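Local coordinates for protein eukaryotic translation initiation factor 2A (Schizosaccharomyces pombe, PDB 3WJ9) that probably directs methionyl initiator tRNA to 40S ribosomal subunits in a codon-dependent manner, early in the translation of a small set of mRNAs, at residues Pro291-Ile296 with Val304-Pro309; Ser321-Leu326 with Ile336-Ala341; Lys346-Val351 with Trp386-Ala391. All blocks are in the same frame, centred on the assembly; numbering follows the deposited sequence.

Interaction 1: Pro291-Ile296 with Val304-Pro309; sequences PAKTAI and VSIIPP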
ATOM      1  N   PRO A 291     -26.967   3.202   1.971  1.00 57.70           N
ATOM      2  CA  PRO A 291     -25.848   3.900   2.616  1.00 63.74           C
ATOM      3  C   PRO A 291     -25.096   2.992   3.581  1.00 59.70           C
ATOM      4  O   PRO A 291     -25.697   2.385   4.464  1.00 54.06           O
ATOM      5  CB  PRO A 291     -26.535   5.054   3.350  1.00 61.41           C
ATOM      6  CG  PRO A 291     -27.903   4.552   3.631  1.00 60.80           C
ATOM      7  CD  PRO A 291     -28.269   3.708   2.440  1.00 66.83           C
ATOM      8  N   ALA A 292     -23.788   2.886   3.385  1.00 51.82           N
ATOM      9  CA  ALA A 292     -22.989   1.919   4.121  1.00 43.83           C
ATOM     10  C   ALA A 292     -22.802   2.329   5.574  1.00 52.63           C
ATOM     11  O   ALA A 292     -22.444   3.467   5.875  1.00 57.21           O
ATOM     12  CB  ALA A 292     -21.639   1.730   3.449  1.00 47.22           C
ATOM     13  N   LYS A 293     -23.055   1.388   6.475  1.00 48.24           N
ATOM     14  CA  LYS A 293     -22.793   1.603   7.888  1.00 44.83           C
ATOM     15  C   LYS A 293     -21.308   1.352   8.148  1.00 44.95           C
ATOM     16  O   LYS A 293     -20.623   0.766   7.312  1.00 42.93           O
ATOM     17  CB  LYS A 293     -23.670   0.690   8.751  1.00 40.50           C
ATOM     18  CG  LYS A 293     -23.669   1.062  10.223  1.00 46.16           C
ATOM     19  CD  LYS A 293     -24.310   0.009  11.103  1.00 47.17           C
ATOM     20  CE  LYS A 293     -25.816  -0.020  10.962  1.00 68.41           C
ATOM     21  NZ  LYS A 293     -26.406  -0.927  11.985  1.00 71.87           N
ATOM     22  N   THR A 294     -20.811   1.804   9.293  1.00 43.17           N
ATOM     23  CA  THR A 294     -19.405   1.629   9.638  1.00 33.02           C
ATOM     24  C   THR A 294     -19.248   1.234  11.106  1.00 40.68           C
ATOM     25  O   THR A 294     -19.918   1.787  11.976  1.00 46.44           O
ATOM     26  CB  THR A 294     -18.599   2.915   9.360  1.00 52.19           C
ATOM     27  OG1 THR A 294     -18.756   3.290   7.986  1.00 51.37           O
ATOM     28  CG2 THR A 294     -17.120   2.706   9.662  1.00 42.54           C
ATOM     29  N   ALA A 295     -18.366   0.275  11.376  1.00 49.88           N
ATOM     30  CA  ALA A 295     -18.132  -0.186  12.742  1.00 37.54           C
ATOM     31  C   ALA A 295     -16.648  -0.199  13.104  1.00 45.87           C
ATOM     32  O   ALA A 295     -15.821  -0.692  12.344  1.00 46.48           O
ATOM     33  CB  ALA A 295     -18.729  -1.572  12.936  1.00 47.46           C
ATOM     34  N   ILE A 296     -16.321   0.337  14.276  1.00 48.49           N
ATOM     35  CA  ILE A 296     -14.944   0.329  14.764  1.00 38.77           C
ATOM     36  C   ILE A 296     -14.776  -0.756  15.826  1.00 53.92           C
ATOM     37  O   ILE A 296     -15.624  -0.906  16.704  1.00 68.82           O
ATOM     38  CB  ILE A 296     -14.539   1.699  15.352  1.00 50.19           C
ATOM     39  CG1 ILE A 296     -14.651   2.793  14.287  1.00 46.38           C
ATOM     40  CG2 ILE A 296     -13.117   1.657  15.899  1.00 57.99           C
ATOM     41  CD1 ILE A 296     -13.766   2.567  13.081  1.00 52.44           C
ATOM     42  N   VAL A 304     -16.575  -0.780  19.027  1.00 64.39           N
ATOM     43  CA  VAL A 304     -16.265   0.379  19.851  1.00 70.92           C
ATOM     44  C   VAL A 304     -17.172   1.525  19.419  1.00 61.77           C
ATOM     45  O   VAL A 304     -17.624   2.330  20.236  1.00 66.79           O
ATOM     46  CB  VAL A 304     -14.779   0.789  19.721  1.00 72.80           C
ATOM     47  CG1 VAL A 304     -14.531   2.155  20.344  1.00 60.67           C
ATOM     48  CG2 VAL A 304     -13.878  -0.262  20.351  1.00 71.78           C
ATOM     49  N   SER A 305     -17.454   1.563  18.121  1.00 53.74           N
ATOM     50  CA  SER A 305     -18.231   2.636  17.516  1.00 46.35           C
ATOM     51  C   SER A 305     -19.071   2.125  16.351  1.00 52.09           C
ATOM     52  O   SER A 305     -18.631   1.266  15.591  1.00 50.12           O
ATOM     53  CB  SER A 305     -17.300   3.751  17.036  1.00 55.74           C
ATOM     54  OG  SER A 305     -17.991   4.677  16.217  1.00 77.78           O
ATOM     55  N   ILE A 306     -20.281   2.655  16.214  1.00 60.28           N
ATOM     56  CA  ILE A 306     -21.139   2.311  15.087  1.00 57.26           C
ATOM     57  C   ILE A 306     -21.556   3.580  14.351  1.00 57.30           C
ATOM     58  O   ILE A 306     -22.482   4.273  14.769  1.00 57.42           O
ATOM     59  CB  ILE A 306     -22.393   1.530  15.536  1.00 69.11           C
ATOM     60  CG1 ILE A 306     -21.998   0.261  16.296  1.00 56.69           C
ATOM     61  CG2 ILE A 306     -23.262   1.173  14.339  1.00 58.80           C
ATOM     62  CD1 ILE A 306     -21.235  -0.743  15.460  1.00 64.65           C
ATOM     63  N   ILE A 307     -20.856   3.892  13.265  1.00 58.04           N
ATOM     64  CA  ILE A 307     -21.190   5.057  12.453  1.00 51.27           C
ATOM     65  C   ILE A 307     -22.380   4.738  11.554  1.00 50.52           C
ATOM     66  O   ILE A 307     -22.299   3.841  10.715  1.00 54.99           O
ATOM     67  CB  ILE A 307     -19.996   5.519  11.590  1.00 53.33           C
ATOM     68  CG1 ILE A 307     -18.844   5.992  12.479  1.00 55.70           C
ATOM     69  CG2 ILE A 307     -20.424   6.634  10.647  1.00 46.96           C
ATOM     70  CD1 ILE A 307     -17.604   6.415  11.712  1.00 59.66           C
ATOM     71  N   PRO A 308     -23.451   5.514  11.681  1.00 50.72           N
ATOM     72  CA  PRO A 308     -24.728   5.243  11.001  1.00 37.84           C
ATOM     73  C   PRO A 308     -24.670   5.313   9.473  1.00 42.36           C
ATOM     74  O   PRO A 308     -23.880   6.073   8.920  1.00 54.32           O
ATOM     75  CB  PRO A 308     -25.645   6.346  11.534  1.00 53.37           C
ATOM     76  CG  PRO A 308     -25.066   6.709  12.858  1.00 56.13           C
ATOM     77  CD  PRO A 308     -23.581   6.559  12.710  1.00 44.95           C
ATOM     78  N   PRO A 309     -25.497   4.506   8.811  1.00 45.84           N
ATOM     79  CA  PRO A 309     -25.492   4.403   7.348  1.00 46.75           C
ATOM     80  C   PRO A 309     -25.325   5.760   6.659  1.00 42.52           C
ATOM     81  O   PRO A 309     -26.089   6.690   6.919  1.00 46.21           O
ATOM     82  CB  PRO A 309     -26.862   3.797   7.044  1.00 51.45           C
ATOM     83  CG  PRO A 309     -27.146   2.952   8.232  1.00 45.33           C
ATOM     84  CD  PRO A 309     -26.581   3.704   9.410  1.00 52.97           C
TER
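Thr294 and Ile307 pair across two antiparallel strands, 292-296 and 305-309, whose directions differ by 173° and whose axes approach to 4.6 Å. The strands form a beta hairpin, the third and fourth strands of a four-stranded beta-propeller blade. Thr294 and Ile307 exchange two backbone hydrogen bonds, N to O in each direction. Ile296 N bonds to Ser305 O at 2.8 Å. Near the turn the pairing is irregular: Val304 and Ser305 both face Ile296, a classic beta bulge. Val304 N bonds to Ile296 O, while Ser305 N reaches that same oxygen in a weak bond of 3.4 Å.

Thr294, Ile296, Ser305 and Ile307 lie on one face. The beta carbons of Thr294 and Ile307 meet at 3.7 Å, Thr294 CB to Ile307 CB. Ile296 CB sits 3.8 Å from Ser305 CB. This face packs on the next blade, where Leu326 touches Thr294 and Ile307, and Ile324 and Phe317 touch Ile296. On the other face the end of Ile306 folds over Ala295, CD1 to CB at 3.7 Å. Its CG2 branch meets the lysine chain, Ile306 CG2 to Lys293 CD at 3.6 Å. Lys293 gets there because its CG stands opposite the backbone N (chi1 -168°), which carries the chain toward the second strand before it bends at chi3 (-73°). There it runs beside the ring of Pro309, pointing the same way. Pro309 has no N-H and offers its CA to Ala292 O instead; backbone pairing resumes at Ala310. Pro291 CG rests 3.6 Å from Pro309 CB.

Interaction 2: Ser321-Leu326 with Ile336-Ala341; sequences SRYILL and IDIFDA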
ATOM      1  N   SER A 321      -3.420   7.725  15.062  1.00 57.93           N
ATOM      2  CA  SER A 321      -4.486   6.862  15.570  1.00 56.52           C
ATOM      3  C   SER A 321      -5.546   7.612  16.375  1.00 58.26           C
ATOM      4  O   SER A 321      -6.263   7.007  17.171  1.00 61.68           O
ATOM      5  CB  SER A 321      -3.902   5.736  16.429  1.00 52.57           C
ATOM      6  OG  SER A 321      -3.189   4.805  15.636  1.00 59.36           O
ATOM      7  N   ARG A 322      -5.648   8.921  16.168  1.00 50.06           N
ATOM      8  CA  ARG A 322      -6.645   9.713  16.877  1.00 47.96           C
ATOM      9  C   ARG A 322      -7.879   9.960  16.014  1.00 57.04           C
ATOM     10  O   ARG A 322      -9.008   9.870  16.492  1.00 73.25           O
ATOM     11  CB  ARG A 322      -6.058  11.051  17.332  1.00 54.65           C
ATOM     12  CG  ARG A 322      -7.042  11.898  18.128  1.00 53.06           C
ATOM     13  CD  ARG A 322      -6.574  13.334  18.286  1.00 53.45           C
ATOM     14  NE  ARG A 322      -7.558  14.145  18.998  1.00 70.83           N
ATOM     15  CZ  ARG A 322      -7.496  15.467  19.115  1.00 75.56           C
ATOM     16  NH1 ARG A 322      -6.494  16.138  18.564  1.00 87.81           N
ATOM     17  NH2 ARG A 322      -8.438  16.120  19.782  1.00 58.68           N
ATOM     18  N   TYR A 323      -7.653  10.270  14.742  1.00 51.62           N
ATOM     19  CA  TYR A 323      -8.740  10.638  13.841  1.00 47.03           C
ATOM     20  C   TYR A 323      -9.148   9.497  12.919  1.00 47.61           C
ATOM     21  O   TYR A 323      -8.323   8.676  12.522  1.00 46.78           O
ATOM     22  CB  TYR A 323      -8.343  11.856  13.006  1.00 45.26           C
ATOM     23  CG  TYR A 323      -7.839  13.017  13.828  1.00 51.40           C
ATOM     24  CD1 TYR A 323      -8.688  13.703  14.684  1.00 48.45           C
ATOM     25  CD2 TYR A 323      -6.516  13.429  13.745  1.00 58.18           C
ATOM     26  CE1 TYR A 323      -8.235  14.763  15.440  1.00 50.10           C
ATOM     27  CE2 TYR A 323      -6.053  14.494  14.497  1.00 57.78           C
ATOM     28  CZ  TYR A 323      -6.918  15.156  15.343  1.00 56.04           C
ATOM     29  OH  TYR A 323      -6.466  16.215  16.096  1.00 77.23           O
ATOM     30  N   ILE A 324     -10.433   9.454  12.582  1.00 43.60           N
ATOM     31  CA  ILE A 324     -10.960   8.452  11.664  1.00 37.86           C
ATOM     32  C   ILE A 324     -11.691   9.125  10.504  1.00 38.17           C
ATOM     33  O   ILE A 324     -12.608   9.918  10.716  1.00 42.90           O
ATOM     34  CB  ILE A 324     -11.909   7.469  12.383  1.00 49.83           C
ATOM     35  CG1 ILE A 324     -11.215   6.854  13.603  1.00 57.85           C
ATOM     36  CG2 ILE A 324     -12.371   6.383  11.432  1.00 43.56           C
ATOM     37  CD1 ILE A 324     -12.080   5.883  14.381  1.00 66.02           C
ATOM     38  N   LEU A 325     -11.274   8.808   9.280  1.00 37.87           N
ATOM     39  CA  LEU A 325     -11.839   9.430   8.087  1.00 36.95           C
ATOM     40  C   LEU A 325     -12.876   8.522   7.433  1.00 36.63           C
ATOM     41  O   LEU A 325     -12.717   7.301   7.408  1.00 54.50           O
ATOM     42  CB  LEU A 325     -10.723   9.778   7.094  1.00 45.81           C
ATOM     43  CG  LEU A 325     -11.048  10.573   5.825  1.00 32.95           C
ATOM     44  CD1 LEU A 325      -9.867  11.448   5.454  1.00 54.22           C
ATOM     45  CD2 LEU A 325     -11.391   9.651   4.665  1.00 36.40           C
ATOM     46  N   LEU A 326     -13.938   9.120   6.904  1.00 41.62           N
ATOM     47  CA  LEU A 326     -14.972   8.357   6.217  1.00 44.95           C
ATOM     48  C   LEU A 326     -15.422   9.103   4.965  1.00 39.08           C
ATOM     49  O   LEU A 326     -16.005  10.183   5.051  1.00 43.62           O
ATOM     50  CB  LEU A 326     -16.156   8.095   7.150  1.00 36.47           C
ATOM     51  CG  LEU A 326     -17.186   7.083   6.647  1.00 44.22           C
ATOM     52  CD1 LEU A 326     -16.529   5.745   6.358  1.00 49.53           C
ATOM     53  CD2 LEU A 326     -18.322   6.918   7.642  1.00 48.59           C
ATOM     54  N   ILE A 336     -16.473  14.079   2.672  1.00 48.90           N
ATOM     55  CA  ILE A 336     -15.516  13.520   3.623  1.00 38.71           C
ATOM     56  C   ILE A 336     -15.891  13.896   5.056  1.00 33.13           C
ATOM     57  O   ILE A 336     -16.162  15.063   5.348  1.00 54.06           O
ATOM     58  CB  ILE A 336     -14.072  14.002   3.340  1.00 36.44           C
ATOM     59  CG1 ILE A 336     -13.578  13.496   1.982  1.00 39.18           C
ATOM     60  CG2 ILE A 336     -13.125  13.543   4.441  1.00 41.10           C
ATOM     61  CD1 ILE A 336     -12.152  13.886   1.668  1.00 31.44           C
ATOM     62  N   ASP A 337     -15.913  12.904   5.942  1.00 33.29           N
ATOM     63  CA  ASP A 337     -16.161  13.138   7.360  1.00 40.24           C
ATOM     64  C   ASP A 337     -14.960  12.685   8.185  1.00 44.32           C
ATOM     65  O   ASP A 337     -14.294  11.711   7.835  1.00 41.91           O
ATOM     66  CB  ASP A 337     -17.425  12.406   7.818  1.00 48.30           C
ATOM     67  CG  ASP A 337     -18.681  12.950   7.173  1.00 59.98           C
ATOM     68  OD1 ASP A 337     -18.640  14.088   6.664  1.00 65.49           O
ATOM     69  OD2 ASP A 337     -19.712  12.243   7.179  1.00 59.60           O
ATOM     70  N   ILE A 338     -14.680  13.393   9.276  1.00 40.76           N
ATOM     71  CA  ILE A 338     -13.576  13.021  10.158  1.00 44.61           C
ATOM     72  C   ILE A 338     -14.048  12.884  11.605  1.00 46.70           C
ATOM     73  O   ILE A 338     -14.571  13.829  12.196  1.00 50.76           O
ATOM     74  CB  ILE A 338     -12.420  14.040  10.089  1.00 46.29           C
ATOM     75  CG1 ILE A 338     -11.801  14.041   8.689  1.00 45.65           C
ATOM     76  CG2 ILE A 338     -11.361  13.716  11.128  1.00 44.01           C
ATOM     77  CD1 ILE A 338     -10.613  14.963   8.546  1.00 56.42           C
ATOM     78  N   PHE A 339     -13.854  11.692  12.164  1.00 48.68           N
ATOM     79  CA  PHE A 339     -14.310  11.379  13.513  1.00 46.18           C
ATOM     80  C   PHE A 339     -13.134  11.220  14.473  1.00 52.56           C
ATOM     81  O   PHE A 339     -11.998  11.012  14.047  1.00 58.49           O
ATOM     82  CB  PHE A 339     -15.166  10.111  13.499  1.00 49.93           C
ATOM     83  CG  PHE A 339     -16.372  10.204  12.603  1.00 52.39           C
ATOM     84  CD1 PHE A 339     -16.277   9.919  11.250  1.00 42.51           C
ATOM     85  CD2 PHE A 339     -17.599  10.584  13.117  1.00 55.31           C
ATOM     86  CE1 PHE A 339     -17.385  10.009  10.429  1.00 41.84           C
ATOM     87  CE2 PHE A 339     -18.708  10.677  12.302  1.00 53.49           C
ATOM     88  CZ  PHE A 339     -18.602  10.389  10.957  1.00 44.19           C
ATOM     89  N   ASP A 340     -13.414  11.317  15.770  1.00 61.51           N
ATOM     90  CA  ASP A 340     -12.368  11.321  16.789  1.00 59.73           C
ATOM     91  C   ASP A 340     -12.590  10.218  17.819  1.00 69.62           C
ATOM     92  O   ASP A 340     -13.513  10.292  18.625  1.00 80.38           O
ATOM     93  CB  ASP A 340     -12.319  12.689  17.481  1.00 53.21           C
ATOM     94  CG  ASP A 340     -11.067  12.887  18.321  1.00 66.17           C
ATOM     95  OD1 ASP A 340     -10.618  11.932  18.988  1.00 72.16           O
ATOM     96  OD2 ASP A 340     -10.529  14.014  18.318  1.00 80.42           O
ATOM     97  N   ALA A 341     -11.725   9.207  17.794  1.00 62.03           N
ATOM     98  CA  ALA A 341     -11.798   8.098  18.741  1.00 62.16           C
ATOM     99  C   ALA A 341     -11.640   8.576  20.182  1.00 73.58           C
ATOM    100  O   ALA A 341     -12.251   8.028  21.099  1.00 66.62           O
ATOM    101  CB  ALA A 341     -10.739   7.059  18.415  1.00 67.91           C
TER
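Arg322 and Asp340 face each other at one end of a beta hairpin, the second and third strands of a propeller blade. Strands 323-326 and 336-340 run antiparallel, with 154° between their directions. Ile324 and Phe339 exchange backbone hydrogen bonds, as do Leu326 and Asp337.

The tight part is apolar. Leu325 CG meets Ile336 CG2 at 3.9 Å, and Tyr323 CB meets Ile338 CG2 at 4.0 Å. This face packs against Cys359 and Phe361 of the following blade. On the other face the Phe339 ring turns its edge to Leu326, CE1 to CB at 4.0 Å. Ile324 CB lies 4.3 Å from Phe339 CB, and Ile324 O is at the ring edge. Asp337, on this face too, gives its carboxylate to Arg312 and Thr350.

The looser end lies toward solvent, at Arg322 and Ala341, joined by a bond from Ala341 N to Arg322 O. The Arg322 chain is extended from CG to NE, and its CG stands opposite the backbone N (chi1 -178°). This brings NE to Asp340 OD2 in a salt bridge of 3.1 Å. The guanidinium and carboxylate planes are 71° apart, so the two groups are far from coplanar. Tyr323 CE1 lies over one face of the guanidinium, toward its rim, 3.4 Å above the plane. Asp340 OD1 receives weak bonds from Ala342 N and Asn343 N. With an alanine at Asp340, the Arg322 guanidinium would probably lose its countercharge and be less fixed beside Tyr323. The carboxylate probably offsets the arginine charge through OD2, while OD1 makes only weak bonds to the turn.

Interaction 3: Lys346-Val351 with Trp386-Ala391; sequences KKITTV and WHITGA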
ATOM      1  N   LYS A 346     -16.818  11.836  18.125  1.00 64.30           N
ATOM      2  CA  LYS A 346     -17.406  13.080  17.630  1.00 75.41           C
ATOM      3  C   LYS A 346     -16.934  13.333  16.214  1.00 69.46           C
ATOM      4  O   LYS A 346     -15.816  12.966  15.850  1.00 67.35           O
ATOM      5  CB  LYS A 346     -17.037  14.302  18.479  1.00 79.26           C
ATOM      6  CG  LYS A 346     -17.294  14.243  19.967  1.00 88.83           C
ATOM      7  CD  LYS A 346     -18.625  13.641  20.362  1.00 91.64           C
ATOM      8  CE  LYS A 346     -18.821  13.797  21.868  1.00 89.52           C
ATOM      9  NZ  LYS A 346     -19.992  13.045  22.383  1.00 85.97           N
ATOM     10  N   LYS A 347     -17.785  13.968  15.421  1.00 71.19           N
ATOM     11  CA  LYS A 347     -17.349  14.503  14.148  1.00 65.71           C
ATOM     12  C   LYS A 347     -16.952  15.958  14.354  1.00 72.62           C
ATOM     13  O   LYS A 347     -17.680  16.727  14.985  1.00 87.71           O
ATOM     14  CB  LYS A 347     -18.443  14.376  13.092  1.00 53.01           C
ATOM     15  CG  LYS A 347     -17.906  14.357  11.676  1.00 52.38           C
ATOM     16  CD  LYS A 347     -18.951  13.877  10.685  1.00 57.41           C
ATOM     17  CE  LYS A 347     -20.212  14.717  10.763  1.00 73.59           C
ATOM     18  NZ  LYS A 347     -19.937  16.145  10.440  1.00 80.21           N
ATOM     19  N   ILE A 348     -15.786  16.323  13.835  1.00 61.96           N
ATOM     20  CA  ILE A 348     -15.266  17.674  13.989  1.00 60.37           C
ATOM     21  C   ILE A 348     -15.247  18.395  12.652  1.00 54.50           C
ATOM     22  O   ILE A 348     -15.096  19.615  12.592  1.00 65.17           O
ATOM     23  CB  ILE A 348     -13.839  17.669  14.568  1.00 68.91           C
ATOM     24  CG1 ILE A 348     -12.853  17.099  13.545  1.00 57.91           C
ATOM     25  CG2 ILE A 348     -13.791  16.874  15.863  1.00 67.67           C
ATOM     26  CD1 ILE A 348     -11.404  17.199  13.963  1.00 57.88           C
ATOM     27  N   THR A 349     -15.399  17.630  11.577  1.00 47.89           N
ATOM     28  CA  THR A 349     -15.227  18.173  10.239  1.00 48.48           C
ATOM     29  C   THR A 349     -16.010  17.395   9.186  1.00 47.68           C
ATOM     30  O   THR A 349     -15.997  16.164   9.164  1.00 57.91           O
ATOM     31  CB  THR A 349     -13.732  18.188   9.846  1.00 55.68           C
ATOM     32  OG1 THR A 349     -13.006  19.032  10.747  1.00 69.54           O
ATOM     33  CG2 THR A 349     -13.550  18.704   8.430  1.00 55.18           C
ATOM     34  N   THR A 350     -16.707  18.133   8.329  1.00 60.56           N
ATOM     35  CA  THR A 350     -17.292  17.577   7.120  1.00 46.21           C
ATOM     36  C   THR A 350     -16.883  18.440   5.935  1.00 51.95           C
ATOM     37  O   THR A 350     -17.198  19.628   5.887  1.00 63.54           O
ATOM     38  CB  THR A 350     -18.830  17.502   7.192  1.00 51.48           C
ATOM     39  OG1 THR A 350     -19.223  16.545   8.183  1.00 66.45           O
ATOM     40  CG2 THR A 350     -19.406  17.087   5.842  1.00 40.68           C
ATOM     41  N   VAL A 351     -16.154  17.847   4.995  1.00 51.32           N
ATOM     42  CA  VAL A 351     -15.810  18.529   3.754  1.00 46.47           C
ATOM     43  C   VAL A 351     -16.249  17.680   2.575  1.00 39.27           C
ATOM     44  O   VAL A 351     -16.463  16.477   2.714  1.00 56.18           O
ATOM     45  CB  VAL A 351     -14.295  18.816   3.634  1.00 50.21           C
ATOM     46  CG1 VAL A 351     -13.766  19.453   4.905  1.00 55.40           C
ATOM     47  CG2 VAL A 351     -13.526  17.544   3.314  1.00 44.38           C
ATOM     48  N   TRP A 386      -6.017  20.238   3.088  1.00 35.74           N
ATOM     49  CA  TRP A 386      -6.971  20.733   4.077  1.00 32.80           C
ATOM     50  C   TRP A 386      -6.395  20.678   5.482  1.00 30.22           C
ATOM     51  O   TRP A 386      -5.566  19.821   5.779  1.00 40.26           O
ATOM     52  CB  TRP A 386      -8.268  19.913   4.062  1.00 37.30           C
ATOM     53  CG  TRP A 386      -8.817  19.563   2.713  1.00 27.36           C
ATOM     54  CD1 TRP A 386      -8.247  18.746   1.779  1.00 29.45           C
ATOM     55  CD2 TRP A 386     -10.075  19.976   2.168  1.00 50.18           C
ATOM     56  NE1 TRP A 386      -9.060  18.649   0.677  1.00 42.12           N
ATOM     57  CE2 TRP A 386     -10.191  19.393   0.891  1.00 52.29           C
ATOM     58  CE3 TRP A 386     -11.111  20.794   2.630  1.00 55.60           C
ATOM     59  CZ2 TRP A 386     -11.300  19.596   0.075  1.00 62.86           C
ATOM     60  CZ3 TRP A 386     -12.208  20.999   1.816  1.00 51.49           C
ATOM     61  CH2 TRP A 386     -12.295  20.402   0.553  1.00 63.78           C
ATOM     62  N   HIS A 387      -6.846  21.573   6.354  1.00 37.03           N
ATOM     63  CA  HIS A 387      -6.578  21.409   7.777  1.00 35.14           C
ATOM     64  C   HIS A 387      -7.444  20.282   8.316  1.00 43.58           C
ATOM     65  O   HIS A 387      -8.356  19.816   7.636  1.00 42.07           O
ATOM     66  CB  HIS A 387      -6.848  22.697   8.550  1.00 49.55           C
ATOM     67  CG  HIS A 387      -5.894  23.803   8.229  1.00 48.20           C
ATOM     68  ND1 HIS A 387      -6.044  24.621   7.129  1.00 61.07           N
ATOM     69  CD2 HIS A 387      -4.767  24.217   8.854  1.00 47.07           C
ATOM     70  CE1 HIS A 387      -5.057  25.497   7.098  1.00 56.64           C
ATOM     71  NE2 HIS A 387      -4.268  25.273   8.132  1.00 63.79           N
ATOM     72  N   ILE A 388      -7.168  19.845   9.540  1.00 47.43           N
ATOM     73  CA  ILE A 388      -7.981  18.807  10.163  1.00 45.20           C
ATOM     74  C   ILE A 388      -9.288  19.417  10.662  1.00 60.32           C
ATOM     75  O   ILE A 388     -10.223  18.705  11.034  1.00 62.04           O
ATOM     76  CB  ILE A 388      -7.238  18.119  11.328  1.00 45.14           C
ATOM     77  CG1 ILE A 388      -7.767  16.699  11.536  1.00 53.31           C
ATOM     78  CG2 ILE A 388      -7.328  18.952  12.600  1.00 64.54           C
ATOM     79  CD1 ILE A 388      -7.541  15.796  10.350  1.00 47.17           C
ATOM     80  N   THR A 389      -9.343  20.745  10.652  1.00 61.32           N
ATOM     81  CA  THR A 389     -10.522  21.477  11.091  1.00 52.83           C
ATOM     82  C   THR A 389     -11.514  21.667   9.947  1.00 59.49           C
ATOM     83  O   THR A 389     -12.723  21.653  10.157  1.00 58.14           O
ATOM     84  CB  THR A 389     -10.147  22.858  11.664  1.00 59.08           C
ATOM     85  OG1 THR A 389      -9.722  23.721  10.601  1.00 54.51           O
ATOM     86  CG2 THR A 389      -9.025  22.724  12.684  1.00 57.21           C
ATOM     87  N   GLY A 390     -10.996  21.847   8.736  1.00 48.12           N
ATOM     88  CA  GLY A 390     -11.835  22.062   7.570  1.00 34.14           C
ATOM     89  C   GLY A 390     -11.325  23.195   6.699  1.00 38.84           C
ATOM     90  O   GLY A 390     -11.666  23.286   5.519  1.00 46.96           O
ATOM     91  N   ALA A 391     -10.504  24.058   7.288  1.00 47.76           N
ATOM     92  CA  ALA A 391      -9.923  25.180   6.566  1.00 50.51           C
ATOM     93  C   ALA A 391      -8.923  24.708   5.519  1.00 49.93           C
ATOM     94  O   ALA A 391      -7.959  24.019   5.844  1.00 53.28           O
ATOM     95  CB  ALA A 391      -9.255  26.142   7.537  1.00 53.66           C
TER
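Thr349 touches Ile388 and Thr389 in a contact between neighbouring blades of the propeller, where an outermost strand meets a turn of the next blade. The Thr349 hydroxyl lies between two backbone carbonyls. OG1 is 2.7 Å from Thr389 O and 2.8 Å from Ile388 O; its one proton could serve either oxygen. The methyl of Thr349 rests beside Gly390, CG2 to CA at 3.9 Å. Gly390 has a phi of 135°, where a side chain would press on the preceding carbonyl oxygen. Ile348 has CG1 wedged between N and C of its own backbone (chi1 69°). Its tip then reaches the same turn, Ile348 CD1 to Ile388 O at 3.5 Å.

At the other end Val351 and Trp386 approach from opposite directions. Val351 CG2 stands over the six-membered ring in a CH-pi contact, 4.0 Å from its centroid and 12° off the normal. Val351 CB is 3.5 Å from Trp386 CZ3. The indole NE1 is bonded to Thr370 OG1. Strand 346-352 is hydrogen-bonded to strand 335-340 in its own blade; its Thr349 and Val351 side chains face the next, where the 388-391 turn joins strands 382-387 and 392-397.

The three contacts follow one another along the chain and around the propeller, across three successive four-stranded blades. Interaction 1 lies in the blade ending with strand 303-310. Interaction 2 lies in the next, and interaction 3 ties that blade to the one after, which holds segment 386-391. Interactions 1 and 2 have centres about 12 Å apart and touch through side chains, such as Ile307 on Phe339. Interactions 2 and 3, about 9 Å apart between centres, both reach one sheet through neighbouring strands 335-340 and 346-352. Interactions 1 and 3, about 19 Å apart between centres, do not touch. Pairing within blades alternates with packing between them in the propeller part of this longer initiation factor.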